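Local structure of GTP-sensing transcriptional pleiotropic repressor CodY (Clostridioides difficile, 5N0L) at residues Lys50-Leu54 against Gln74-Ser78; Val61-Ser65 against Glu107-Lys113; Lys113-Val117 against Ser136-Asn140. The protein probably represses transcription as a global regulator that senses nutrient state, binding isoleucine through its GAF domain. All blocks are in the same frame, centred on the assembly; numbering follows the deposited sequence.

In the fold
All three contacts belong to one GAF domain, yet each joins different parts of it. Contact 1 ties edge strand 53-57 of the five-stranded sheet to the small strand 75-76 through backbone hydrogen bonds, with the Lys52 and Lys76 side chains running side by side next to the pairing. Contact 2, two loops and almost wholly polar, holds the amino acid by hydrogen bonds from groups that are themselves largely joined in salt bridges. In contact 3 no hydrogen bond crosses; the Tyr114 ring of strand 114-122 packs on the loop backbone, and the loop's Phe139 ring on the strand. Contacts 2 and 3 share Lys113, while contact 1 touches contact 2 through Phe77. Contact 3 has the most exposed loop side.

Contact 1: Lys50-Leu54 against Gln74-Ser78; sequences KGKVL and QKKFS
Lys52 and Lys76 face each other as a single antiparallel, non-hydrogen-bonded pair, their CA atoms 4.2 Å apart. Backbone bonds flank the pair on either side: Phe77 N donates to Gly51 O at 2.8 Å, nearly straight at 161°, and Val53 N donates to Lys75 O at 2.9 Å. The Lys52 side chain runs along the second segment from Gln74 to Lys76. Its CB and CG pass near the amide oxygen of Gln74, CB being 3.9 Å from OE1; the two side chains cross at about a right angle, and CD of Lys52 comes 3.5 Å from Gln74 NE2. Bends at chi2 (-72°) and further out then carry Lys52 CE alongside the neighbouring lysine, 4.0 Å from Lys76 CB. The two lysines run side by side in the same direction, with Lys52 NZ 6.1 Å from Lys76 NZ; the latter has its ion pairs with Asp69 and Glu70, which probably offsets the like charges. Gln74 reaches the crossing as an extended chain, CG opposite its own backbone N (chi1 -176°), and also packs on Leu31 of the second subunit. Flanking the bridge, Val53 points toward the other segment and lays CG2 3.8 Å from Lys76 CA, with the Phe77 ring a little farther off. That ring meets Tyr45 edge-to-face and touches the bound isoleucine. The short bridge thus joins the turn leading into edge strand 53-57 to the two-stranded 67-68/75-76 hairpin, a local antiparallel pairing next to the amino-acid pocket of this GAF domain, which Phe77 lines.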
ATOM      1  N   LYS A  50      -8.555 -16.042  13.973  1.00 27.00           N
ATOM      2  CA  LYS A  50      -7.689 -16.718  15.014  1.00 23.54           C
ATOM      3  C   LYS A  50      -7.879 -16.348  16.478  1.00 25.29           C
ATOM      4  O   LYS A  50      -7.180 -16.840  17.409  1.00 26.36           O
ATOM      5  CB  LYS A  50      -6.249 -16.479  14.535  1.00 22.88           C
ATOM      6  CG  LYS A  50      -5.969 -17.224  13.269  1.00 26.26           C
ATOM      7  CD  LYS A  50      -4.514 -17.166  12.833  1.00 31.98           C
ATOM      8  CE  LYS A  50      -4.317 -15.963  11.976  1.00 42.08           C
ATOM      9  NZ  LYS A  50      -4.787 -16.252  10.583  1.00 48.98           N
ATOM     10  N   GLY A  51      -8.959 -15.606  16.769  1.00 24.07           N
ATOM     11  CA  GLY A  51      -9.288 -15.332  18.088  1.00 25.77           C
ATOM     12  C   GLY A  51      -8.818 -14.048  18.686  1.00 21.68           C
ATOM     13  O   GLY A  51      -9.072 -13.837  19.902  1.00 24.11           O
ATOM     14  N   LYS A  52      -8.099 -13.201  17.958  1.00 20.61           N
ATOM     15  CA  LYS A  52      -7.524 -12.017  18.606  1.00 23.75           C
ATOM     16  C   LYS A  52      -8.578 -10.914  18.683  1.00 21.20           C
ATOM     17  O   LYS A  52      -9.236 -10.638  17.661  1.00 25.51           O
ATOM     18  CB  LYS A  52      -6.278 -11.574  17.816  1.00 25.21           C
ATOM     19  CG  LYS A  52      -5.216 -12.738  17.669  1.00 30.86           C
ATOM     20  CD  LYS A  52      -4.494 -13.033  18.976  1.00 47.87           C
ATOM     21  CE  LYS A  52      -4.401 -14.475  19.482  1.00 50.79           C
ATOM     22  NZ  LYS A  52      -3.816 -15.649  18.809  1.00 34.62           N
ATOM     23  N   VAL A  53      -8.679 -10.239  19.802  1.00 20.99           N
ATOM     24  CA  VAL A  53      -9.577  -9.088  19.957  1.00 23.20           C
ATOM     25  C   VAL A  53      -8.967  -7.831  19.340  1.00 27.13           C
ATOM     26  O   VAL A  53      -7.950  -7.285  19.901  1.00 30.96           O
ATOM     27  CB  VAL A  53      -9.932  -8.848  21.403  1.00 24.32           C
ATOM     28  CG1 VAL A  53     -10.853  -7.606  21.549  1.00 28.39           C
ATOM     29  CG2 VAL A  53     -10.590 -10.087  21.961  1.00 29.03           C
ATOM     30  N   LEU A  54      -9.484  -7.403  18.173  1.00 22.35           N
ATOM     31  CA  LEU A  54      -9.040  -6.277  17.441  1.00 23.84           C
ATOM     32  C   LEU A  54      -9.737  -4.992  17.816  1.00 23.04           C
ATOM     33  O   LEU A  54      -9.236  -3.876  17.532  1.00 21.99           O
ATOM     34  CB  LEU A  54      -9.109  -6.511  15.942  1.00 24.30           C
ATOM     35  CG  LEU A  54      -8.551  -7.805  15.333  1.00 24.15           C
ATOM     36  CD1 LEU A  54      -8.732  -7.803  13.846  1.00 30.37           C
ATOM     37  CD2 LEU A  54      -7.061  -7.923  15.686  1.00 30.02           C
ATOM     38  N   GLN A  74      -1.525 -10.473  25.032  1.00 51.10           N
ATOM     39  CA  GLN A  74      -2.370 -10.016  23.960  1.00 46.01           C
ATOM     40  C   GLN A  74      -3.853 -10.407  24.242  1.00 43.17           C
ATOM     41  O   GLN A  74      -4.163 -11.457  24.789  1.00 38.03           O
ATOM     42  CB  GLN A  74      -1.979 -10.552  22.595  1.00 44.39           C
ATOM     43  CG  GLN A  74      -2.887  -9.930  21.534  1.00 55.56           C
ATOM     44  CD  GLN A  74      -2.577 -10.226  20.086  1.00 65.43           C
ATOM     45  OE1 GLN A  74      -3.166  -9.613  19.150  1.00 65.26           O
ATOM     46  NE2 GLN A  74      -1.682 -11.175  19.873  1.00 56.48           N
ATOM     47  N   LYS A  75      -4.745  -9.532  23.825  1.00 35.52           N
ATOM     48  CA  LYS A  75      -6.147  -9.757  24.091  1.00 27.33           C
ATOM     49  C   LYS A  75      -6.760 -10.724  23.067  1.00 25.76           C
ATOM     50  O   LYS A  75      -6.594 -10.595  21.856  1.00 26.05           O
ATOM     51  CB  LYS A  75      -6.862  -8.452  24.080  1.00 29.55           C
ATOM     52  CG  LYS A  75      -6.445  -7.485  25.162  1.00 35.37           C
ATOM     53  CD  LYS A  75      -7.317  -6.206  25.063  1.00 47.56           C
ATOM     54  CE  LYS A  75      -6.696  -4.988  25.711  1.00 61.78           C
ATOM     55  NZ  LYS A  75      -5.948  -5.336  26.933  1.00 72.48           N
ATOM     56  N   LYS A  76      -7.434 -11.727  23.578  1.00 21.72           N
ATOM     57  CA  LYS A  76      -8.000 -12.789  22.737  1.00 24.98           C
ATOM     58  C   LYS A  76      -9.245 -13.387  23.386  1.00 22.34           C
ATOM     59  O   LYS A  76      -9.560 -13.162  24.552  1.00 24.31           O
ATOM     60  CB  LYS A  76      -7.023 -13.942  22.465  1.00 26.81           C
ATOM     61  CG  LYS A  76      -6.503 -14.569  23.742  1.00 27.12           C
ATOM     62  CD  LYS A  76      -5.319 -15.490  23.447  1.00 30.01           C
ATOM     63  CE  LYS A  76      -5.208 -16.395  24.645  1.00 27.03           C
ATOM     64  NZ  LYS A  76      -4.013 -17.336  24.672  1.00 32.96           N
ATOM     65  N   PHE A  77      -9.960 -14.159  22.570  1.00 23.42           N
ATOM     66  CA  PHE A  77     -10.918 -15.160  23.098  1.00 27.40           C
ATOM     67  C   PHE A  77     -10.187 -16.479  23.394  1.00 22.43           C
ATOM     68  O   PHE A  77      -9.150 -16.817  22.763  1.00 25.75           O
ATOM     69  CB  PHE A  77     -12.102 -15.458  22.151  1.00 24.65           C
ATOM     70  CG  PHE A  77     -13.254 -14.452  22.243  1.00 22.69           C
ATOM     71  CD1 PHE A  77     -13.275 -13.339  23.047  1.00 26.24           C
ATOM     72  CD2 PHE A  77     -14.280 -14.689  21.352  1.00 24.06           C
ATOM     73  CE1 PHE A  77     -14.408 -12.437  23.071  1.00 26.90           C
ATOM     74  CE2 PHE A  77     -15.387 -13.807  21.393  1.00 23.93           C
ATOM     75  CZ  PHE A  77     -15.416 -12.716  22.192  1.00 27.28           C
ATOM     76  N   SER A  78     -10.764 -17.230  24.272  1.00 24.93           N
ATOM     77  CA  SER A  78     -10.270 -18.585  24.627  1.00 29.35           C
ATOM     78  C   SER A  78     -10.333 -19.409  23.355  1.00 26.71           C
ATOM     79  O   SER A  78     -10.989 -19.041  22.390  1.00 28.92           O
ATOM     80  CB  SER A  78     -11.117 -19.256  25.674  1.00 29.62           C
ATOM     81  OG  SER A  78     -12.462 -19.582  25.119  1.00 28.65           O
TER

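Contact 2: Val61-Ser65 against Glu107-Lys113; sequences VQDSS and EHGRLQK. With ILE (isoleucine), chain G.
The amino nitrogen of the bound isoleucine is gripped from both segments at once: it donates to Asp63 O at 2.7 Å and to Ser65 OG at 2.7 Å, while Glu107 OE1 from the other loop takes a third bond at 2.9 Å. Three acceptors, one of them a carboxylate, are well suited to a positively charged ammonium group. Glu107 is in turn held by Arg110, whose NE and NH1 meet the two carboxylate oxygens side-on, the NE bond to OE1 being 2.7 Å long and almost straight at 175°. Both oxygens lie in the guanidinium plane, although they are approached from above the carboxylate's own plane. A bend at chi3 (-73°) turns the guanidinium so that Asp63 O lies over its centre, 3.7 Å above one face. The Asp63 side chain runs antiparallel alongside that of Arg110, with Asp63 CG 3.3 Å from Arg110 CD. A water in the guanidinium plane links Asp63 OD1 to Arg110 NH2. The other oxygen, OD2, offers its anti lone pair to Lys113 NZ in a 2.8 Å salt bridge and is also bonded to Tyr135 OH. Lys113 NZ makes its second bond to the carboxylate of the ligand, 2.7 Å from isoleucine O. The amino nitrogen is thus held between two loops, one leading from strand 53-57 to strand 67-68, the other from helix 100-103, touched by Glu107 and Leu111, to strand 114-122; Lys113 of the second bonds the carboxylate, and Asn43 of strand 43-48 lies beside Asp63 and Lys113.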
ATOM      1  N   VAL A  61     -18.698  -4.032  32.016  1.00 26.78           N
ATOM      2  CA  VAL A  61     -17.247  -4.445  32.159  1.00 29.66           C
ATOM      3  C   VAL A  61     -17.050  -5.827  32.804  1.00 27.98           C
ATOM      4  O   VAL A  61     -16.172  -6.633  32.355  1.00 31.23           O
ATOM      5  CB  VAL A  61     -16.442  -3.332  32.869  1.00 31.64           C
ATOM      6  CG1 VAL A  61     -14.980  -3.808  33.219  1.00 37.44           C
ATOM      7  CG2 VAL A  61     -16.329  -2.042  32.051  1.00 39.32           C
ATOM      8  N   GLN A  62     -17.912  -6.168  33.754  1.00 28.35           N
ATOM      9  CA  GLN A  62     -17.810  -7.424  34.479  1.00 31.83           C
ATOM     10  C   GLN A  62     -18.035  -8.643  33.645  1.00 25.33           C
ATOM     11  O   GLN A  62     -17.674  -9.740  34.047  1.00 29.49           O
ATOM     12  CB  GLN A  62     -18.678  -7.454  35.751  1.00 37.41           C
ATOM     13  CG  GLN A  62     -18.304  -6.377  36.783  1.00 47.84           C
ATOM     14  CD  GLN A  62     -16.988  -6.690  37.502  1.00 71.01           C
ATOM     15  OE1 GLN A  62     -15.955  -5.987  37.344  1.00 81.56           O
ATOM     16  NE2 GLN A  62     -17.009  -7.764  38.300  1.00 75.77           N
ATOM     17  N   ASP A  63     -18.756  -8.517  32.513  1.00 24.59           N
ATOM     18  CA  ASP A  63     -19.037  -9.616  31.642  1.00 26.03           C
ATOM     19  C   ASP A  63     -18.071  -9.860  30.506  1.00 23.30           C
ATOM     20  O   ASP A  63     -18.317 -10.717  29.664  1.00 26.77           O
ATOM     21  CB  ASP A  63     -20.506  -9.287  30.953  1.00 28.11           C
ATOM     22  CG  ASP A  63     -21.602  -9.173  31.968  1.00 33.03           C
ATOM     23  OD1 ASP A  63     -21.398  -9.473  33.158  1.00 31.57           O
ATOM     24  OD2 ASP A  63     -22.761  -8.843  31.490  1.00 28.03           O
ATOM     25  N   SER A  64     -16.875  -9.194  30.528  1.00 24.43           N
ATOM     26  CA  SER A  64     -15.918  -9.356  29.425  1.00 23.42           C
ATOM     27  C   SER A  64     -15.445 -10.777  29.329  1.00 22.77           C
ATOM     28  O   SER A  64     -15.153 -11.378  30.358  1.00 28.67           O
ATOM     29  CB  SER A  64     -14.739  -8.462  29.619  1.00 25.47           C
ATOM     30  OG  SER A  64     -13.889  -8.718  28.534  1.00 25.08           O
ATOM     31  N   SER A  65     -15.395 -11.308  28.138  1.00 24.64           N
ATOM     32  CA  SER A  65     -14.804 -12.646  27.898  1.00 25.35           C
ATOM     33  C   SER A  65     -13.344 -12.550  27.381  1.00 25.33           C
ATOM     34  O   SER A  65     -12.833 -13.519  26.882  1.00 29.19           O
ATOM     35  CB  SER A  65     -15.631 -13.468  26.905  1.00 22.71           C
ATOM     36  OG  SER A  65     -16.813 -13.881  27.547  1.00 25.70           O
ATOM     37  N   GLU A 107     -20.702 -18.963  30.121  1.00 30.23           N
ATOM     38  CA  GLU A 107     -21.537 -17.844  30.386  1.00 30.55           C
ATOM     39  C   GLU A 107     -22.540 -18.031  31.502  1.00 30.59           C
ATOM     40  O   GLU A 107     -23.565 -17.240  31.548  1.00 34.83           O
ATOM     41  CB  GLU A 107     -22.281 -17.436  29.085  1.00 29.29           C
ATOM     42  CG  GLU A 107     -21.376 -16.910  28.022  1.00 27.02           C
ATOM     43  CD  GLU A 107     -20.523 -15.749  28.469  1.00 29.28           C
ATOM     44  OE1 GLU A 107     -21.152 -14.726  28.834  1.00 29.32           O
ATOM     45  OE2 GLU A 107     -19.211 -15.878  28.460  1.00 29.58           O
ATOM     46  N   HIS A 108     -22.281 -18.937  32.446  1.00 40.86           N
ATOM     47  CA  HIS A 108     -23.328 -19.381  33.401  1.00 43.20           C
ATOM     48  C   HIS A 108     -24.040 -18.312  34.306  1.00 52.86           C
ATOM     49  O   HIS A 108     -25.257 -18.503  34.684  1.00 61.90           O
ATOM     50  CB  HIS A 108     -22.921 -20.635  34.199  1.00 43.14           C
ATOM     51  CG  HIS A 108     -23.903 -21.763  34.041  1.00 67.20           C
ATOM     52  ND1 HIS A 108     -25.250 -21.621  34.345  1.00 77.39           N
ATOM     53  CD2 HIS A 108     -23.764 -23.016  33.533  1.00 79.31           C
ATOM     54  CE1 HIS A 108     -25.892 -22.743  34.058  1.00 86.95           C
ATOM     55  NE2 HIS A 108     -25.011 -23.608  33.574  1.00 88.53           N
ATOM     56  N   GLY A 109     -23.380 -17.192  34.639  1.00 48.84           N
ATOM     57  CA  GLY A 109     -24.177 -16.080  35.299  1.00 42.35           C
ATOM     58  C   GLY A 109     -24.824 -15.033  34.354  1.00 41.38           C
ATOM     59  O   GLY A 109     -25.354 -14.011  34.816  1.00 45.18           O
ATOM     60  N   ARG A 110     -24.770 -15.251  33.035  1.00 37.88           N
ATOM     61  CA  ARG A 110     -25.050 -14.166  32.066  1.00 34.72           C
ATOM     62  C   ARG A 110     -26.038 -14.687  31.015  1.00 33.49           C
ATOM     63  O   ARG A 110     -25.996 -14.300  29.856  1.00 28.28           O
ATOM     64  CB  ARG A 110     -23.749 -13.688  31.390  1.00 37.45           C
ATOM     65  CG  ARG A 110     -22.751 -13.070  32.351  1.00 38.33           C
ATOM     66  CD  ARG A 110     -21.537 -12.476  31.661  1.00 34.00           C
ATOM     67  NE  ARG A 110     -20.559 -13.442  31.103  1.00 39.23           N
ATOM     68  CZ  ARG A 110     -19.348 -13.711  31.610  1.00 37.91           C
ATOM     69  NH1 ARG A 110     -18.556 -14.556  30.982  1.00 33.12           N
ATOM     70  NH2 ARG A 110     -18.933 -13.169  32.750  1.00 40.24           N
ATOM     71  N   LEU A 111     -26.948 -15.567  31.435  1.00 30.02           N
ATOM     72  CA  LEU A 111     -27.778 -16.312  30.476  1.00 34.53           C
ATOM     73  C   LEU A 111     -28.964 -15.491  30.095  1.00 27.19           C
ATOM     74  O   LEU A 111     -29.618 -15.855  29.103  1.00 34.12           O
ATOM     75  CB  LEU A 111     -28.225 -17.703  30.965  1.00 34.73           C
ATOM     76  CG  LEU A 111     -27.012 -18.644  31.288  1.00 31.11           C
ATOM     77  CD1 LEU A 111     -27.545 -19.963  31.830  1.00 42.43           C
ATOM     78  CD2 LEU A 111     -26.154 -18.849  30.033  1.00 34.07           C
ATOM     79  N   GLN A 112     -29.223 -14.415  30.843  1.00 28.65           N
ATOM     80  CA  GLN A 112     -30.353 -13.447  30.521  1.00 28.20           C
ATOM     81  C   GLN A 112     -29.991 -12.458  29.411  1.00 29.86           C
ATOM     82  O   GLN A 112     -30.779 -11.688  28.927  1.00 31.09           O
ATOM     83  CB  GLN A 112     -30.877 -12.672  31.726  1.00 34.68           C
ATOM     84  CG  GLN A 112     -30.520 -13.136  33.105  1.00 50.24           C
ATOM     85  CD  GLN A 112     -29.234 -12.469  33.581  1.00 59.34           C
ATOM     86  OE1 GLN A 112     -29.305 -11.373  34.202  1.00 59.86           O
ATOM     87  NE2 GLN A 112     -28.040 -13.103  33.278  1.00 35.50           N
ATOM     88  N   LYS A 113     -28.784 -12.465  28.936  1.00 25.20           N
ATOM     89  CA  LYS A 113     -28.372 -11.571  27.890  1.00 23.49           C
ATOM     90  C   LYS A 113     -28.797 -12.049  26.485  1.00 19.81           C
ATOM     91  O   LYS A 113     -29.132 -13.200  26.277  1.00 26.43           O
ATOM     92  CB  LYS A 113     -26.822 -11.460  27.906  1.00 24.14           C
ATOM     93  CG  LYS A 113     -26.413 -10.830  29.226  1.00 27.41           C
ATOM     94  CD  LYS A 113     -24.911 -10.575  29.282  1.00 27.58           C
ATOM     95  CE  LYS A 113     -24.546  -9.346  28.547  1.00 24.92           C
ATOM     96  NZ  LYS A 113     -23.100  -8.917  28.662  1.00 26.30           N
TER
HETATM   97  N   ILE G 201     -19.203 -12.714  28.031  1.00 31.56           N
HETATM   98  CA  ILE G 201     -19.629 -11.956  26.816  1.00 31.98           C
HETATM   99  C   ILE G 201     -20.404 -10.731  27.229  1.00 31.93           C
HETATM  100  O   ILE G 201     -21.340 -10.863  28.015  1.00 30.98           O
HETATM  101  CB  ILE G 201     -20.435 -12.849  25.898  1.00 32.63           C
HETATM  102  CG1 ILE G 201     -19.525 -13.965  25.363  1.00 34.42           C
HETATM  103  CG2 ILE G 201     -20.901 -12.090  24.702  1.00 33.97           C
HETATM  104  CD1 ILE G 201     -18.571 -13.551  24.258  1.00 28.60           C
HETATM  105  OXT ILE G 201     -20.004  -9.656  26.836  1.00 30.06           O
HETATM  106  O   HOH W   1     -20.440 -11.652  34.839  1.00 47.01           O

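Contact 3: Lys113-Val117 against Ser136-Asn140; sequences KYTTV and SNSFN. With ILE (isoleucine), chain G.
The ring of Tyr114 lies against the backbone of the 136-140 loop, with Ser138 N centred over one face, 3.6 Å above the plane. Ser138 CB adds a CH-pi contact, 4.0 Å from the ring centroid and 23° off its normal. Nearer Ser136, the ring's CE2 approaches the carbonyl oxygen of that residue at 3.6 Å. The second ring, of Phe139, is met differently: Tyr114 O lies at its edge, near the plane, 3.5 Å from CE2. Thr116 OG1 comes obliquely to within 3.2 Å of Phe139 CD2; that hydroxyl also has a hydrogen bond with Asn94 N. Arg134 engages Phe139 by cation-pi and bonds to the carbonyls of Asn137 and Ser138, tying the loop to strand 125-134. Tyr114 and Thr116 point toward the loop, whereas Thr115 between them turns away, to the side where isoleucine is bound. This alternation is that of a beta strand with two different faces: in this GAF sheet, one looks to the ligand and the other packs against the connection to helix 141-158, whose N-cap is Asn140.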
ATOM      1  N   LYS A 113     -28.784 -12.465  28.936  1.00 25.20           N
ATOM      2  CA  LYS A 113     -28.372 -11.571  27.890  1.00 23.49           C
ATOM      3  C   LYS A 113     -28.797 -12.049  26.485  1.00 19.81           C
ATOM      4  O   LYS A 113     -29.132 -13.200  26.277  1.00 26.43           O
ATOM      5  CB  LYS A 113     -26.822 -11.460  27.906  1.00 24.14           C
ATOM      6  CG  LYS A 113     -26.413 -10.830  29.226  1.00 27.41           C
ATOM      7  CD  LYS A 113     -24.911 -10.575  29.282  1.00 27.58           C
ATOM      8  CE  LYS A 113     -24.546  -9.346  28.547  1.00 24.92           C
ATOM      9  NZ  LYS A 113     -23.100  -8.917  28.662  1.00 26.30           N
ATOM     10  N   TYR A 114     -28.861 -11.083  25.578  1.00 22.56           N
ATOM     11  CA  TYR A 114     -29.062 -11.341  24.173  1.00 22.36           C
ATOM     12  C   TYR A 114     -27.757 -11.110  23.499  1.00 19.68           C
ATOM     13  O   TYR A 114     -27.190 -10.031  23.655  1.00 20.76           O
ATOM     14  CB  TYR A 114     -30.077 -10.330  23.570  1.00 21.66           C
ATOM     15  CG  TYR A 114     -31.473 -10.469  24.238  1.00 21.31           C
ATOM     16  CD1 TYR A 114     -32.382 -11.377  23.732  1.00 25.64           C
ATOM     17  CD2 TYR A 114     -31.829  -9.714  25.317  1.00 23.68           C
ATOM     18  CE1 TYR A 114     -33.624 -11.525  24.339  1.00 26.91           C
ATOM     19  CE2 TYR A 114     -33.087  -9.835  25.940  1.00 23.17           C
ATOM     20  CZ  TYR A 114     -33.972 -10.778  25.451  1.00 21.32           C
ATOM     21  OH  TYR A 114     -35.270 -10.866  26.009  1.00 25.86           O
ATOM     22  N   THR A 115     -27.346 -12.090  22.741  1.00 21.92           N
ATOM     23  CA  THR A 115     -26.088 -12.005  21.998  1.00 22.98           C
ATOM     24  C   THR A 115     -26.285 -12.281  20.498  1.00 21.00           C
ATOM     25  O   THR A 115     -26.962 -13.262  20.114  1.00 26.92           O
ATOM     26  CB  THR A 115     -25.085 -13.026  22.623  1.00 25.82           C
ATOM     27  OG1 THR A 115     -24.881 -12.642  23.993  1.00 27.60           O
ATOM     28  CG2 THR A 115     -23.734 -12.948  21.770  1.00 28.57           C
ATOM     29  N   THR A 116     -25.763 -11.396  19.674  1.00 18.33           N
ATOM     30  CA  THR A 116     -25.744 -11.541  18.266  1.00 21.38           C
ATOM     31  C   THR A 116     -24.311 -11.745  17.743  1.00 22.06           C
ATOM     32  O   THR A 116     -23.392 -10.996  18.137  1.00 24.71           O
ATOM     33  CB  THR A 116     -26.420 -10.331  17.643  1.00 23.22           C
ATOM     34  OG1 THR A 116     -27.846 -10.404  18.013  1.00 23.92           O
ATOM     35  CG2 THR A 116     -26.267 -10.290  16.116  1.00 27.50           C
ATOM     36  N   VAL A 117     -24.172 -12.697  16.868  1.00 22.01           N
ATOM     37  CA  VAL A 117     -22.853 -13.100  16.285  1.00 21.70           C
ATOM     38  C   VAL A 117     -22.894 -12.990  14.775  1.00 23.69           C
ATOM     39  O   VAL A 117     -23.741 -13.648  14.056  1.00 25.08           O
ATOM     40  CB  VAL A 117     -22.494 -14.511  16.732  1.00 23.19           C
ATOM     41  CG1 VAL A 117     -21.066 -14.877  16.227  1.00 23.68           C
ATOM     42  CG2 VAL A 117     -22.628 -14.682  18.252  1.00 26.06           C
ATOM     43  N   SER A 136     -31.533  -7.163  28.619  1.00 21.07           N
ATOM     44  CA  SER A 136     -32.953  -6.536  28.654  0.50 21.85           C
ATOM     45  C   SER A 136     -33.638  -6.527  27.277  1.00 21.06           C
ATOM     46  O   SER A 136     -34.806  -6.931  27.194  1.00 24.31           O
ATOM     47  CB  SER A 136     -32.921  -5.156  29.307  0.50 23.33           C
ATOM     48  OG  SER A 136     -34.238  -4.581  29.599  0.50 22.28           O
ATOM     49  N   ASN A 137     -33.032  -6.010  26.260  1.00 20.20           N
ATOM     50  CA  ASN A 137     -33.589  -5.869  24.893  1.00 24.42           C
ATOM     51  C   ASN A 137     -33.029  -6.777  23.861  1.00 23.32           C
ATOM     52  O   ASN A 137     -31.840  -6.677  23.478  1.00 21.85           O
ATOM     53  CB  ASN A 137     -33.515  -4.394  24.450  1.00 23.96           C
ATOM     54  CG  ASN A 137     -34.431  -3.471  25.329  1.00 27.65           C
ATOM     55  OD1 ASN A 137     -35.684  -3.678  25.415  1.00 29.51           O
ATOM     56  ND2 ASN A 137     -33.822  -2.443  25.953  1.00 27.71           N
ATOM     57  N   SER A 138     -33.885  -7.551  23.198  1.00 22.93           N
ATOM     58  CA  SER A 138     -33.488  -8.237  22.032  1.00 23.46           C
ATOM     59  C   SER A 138     -33.106  -7.279  20.900  1.00 22.77           C
ATOM     60  O   SER A 138     -33.515  -6.085  20.884  1.00 21.24           O
ATOM     61  CB  SER A 138     -34.617  -9.151  21.586  1.00 26.98           C
ATOM     62  OG  SER A 138     -35.790  -8.310  21.461  1.00 27.18           O
ATOM     63  N   PHE A 139     -32.277  -7.740  19.973  1.00 23.89           N
ATOM     64  CA  PHE A 139     -31.889  -6.997  18.790  1.00 22.85           C
ATOM     65  C   PHE A 139     -33.010  -7.129  17.782  1.00 25.00           C
ATOM     66  O   PHE A 139     -33.639  -8.150  17.689  1.00 30.50           O
ATOM     67  CB  PHE A 139     -30.611  -7.565  18.253  1.00 22.08           C
ATOM     68  CG  PHE A 139     -29.424  -7.314  19.212  1.00 22.63           C
ATOM     69  CD1 PHE A 139     -28.834  -6.130  19.220  1.00 24.86           C
ATOM     70  CD2 PHE A 139     -28.990  -8.283  20.093  1.00 25.71           C
ATOM     71  CE1 PHE A 139     -27.707  -5.833  20.062  1.00 22.93           C
ATOM     72  CE2 PHE A 139     -27.866  -8.001  20.936  1.00 22.13           C
ATOM     73  CZ  PHE A 139     -27.266  -6.777  20.916  1.00 22.59           C
ATOM     74  N   ASN A 140     -33.230  -6.079  17.041  1.00 23.28           N
ATOM     75  CA  ASN A 140     -34.274  -6.127  15.961  1.00 22.88           C
ATOM     76  C   ASN A 140     -33.579  -6.026  14.627  1.00 24.39           C
ATOM     77  O   ASN A 140     -32.291  -5.968  14.517  1.00 21.32           O
ATOM     78  CB  ASN A 140     -35.282  -5.037  16.337  1.00 23.60           C
ATOM     79  CG  ASN A 140     -34.731  -3.628  16.216  1.00 24.15           C
ATOM     80  OD1 ASN A 140     -33.896  -3.311  15.304  1.00 25.50           O
ATOM     81  ND2 ASN A 140     -35.180  -2.736  17.131  1.00 25.75           N
TER
HETATM   82  N   ILE G 201     -19.203 -12.714  28.031  1.00 31.56           N
HETATM   83  CA  ILE G 201     -19.629 -11.956  26.816  1.00 31.98           C
HETATM   84  C   ILE G 201     -20.404 -10.731  27.229  1.00 31.93           C
HETATM   85  O   ILE G 201     -21.340 -10.863  28.015  1.00 30.98           O
HETATM   86  CB  ILE G 201     -20.435 -12.849  25.898  1.00 32.63           C
HETATM   87  CG1 ILE G 201     -19.525 -13.965  25.363  1.00 34.42           C
HETATM   88  CG2 ILE G 201     -20.901 -12.090  24.702  1.00 33.97           C
HETATM   89  CD1 ILE G 201     -18.571 -13.551  24.258  1.00 28.60           C
HETATM   90  OXT ILE G 201     -20.004  -9.656  26.836  1.00 30.06           O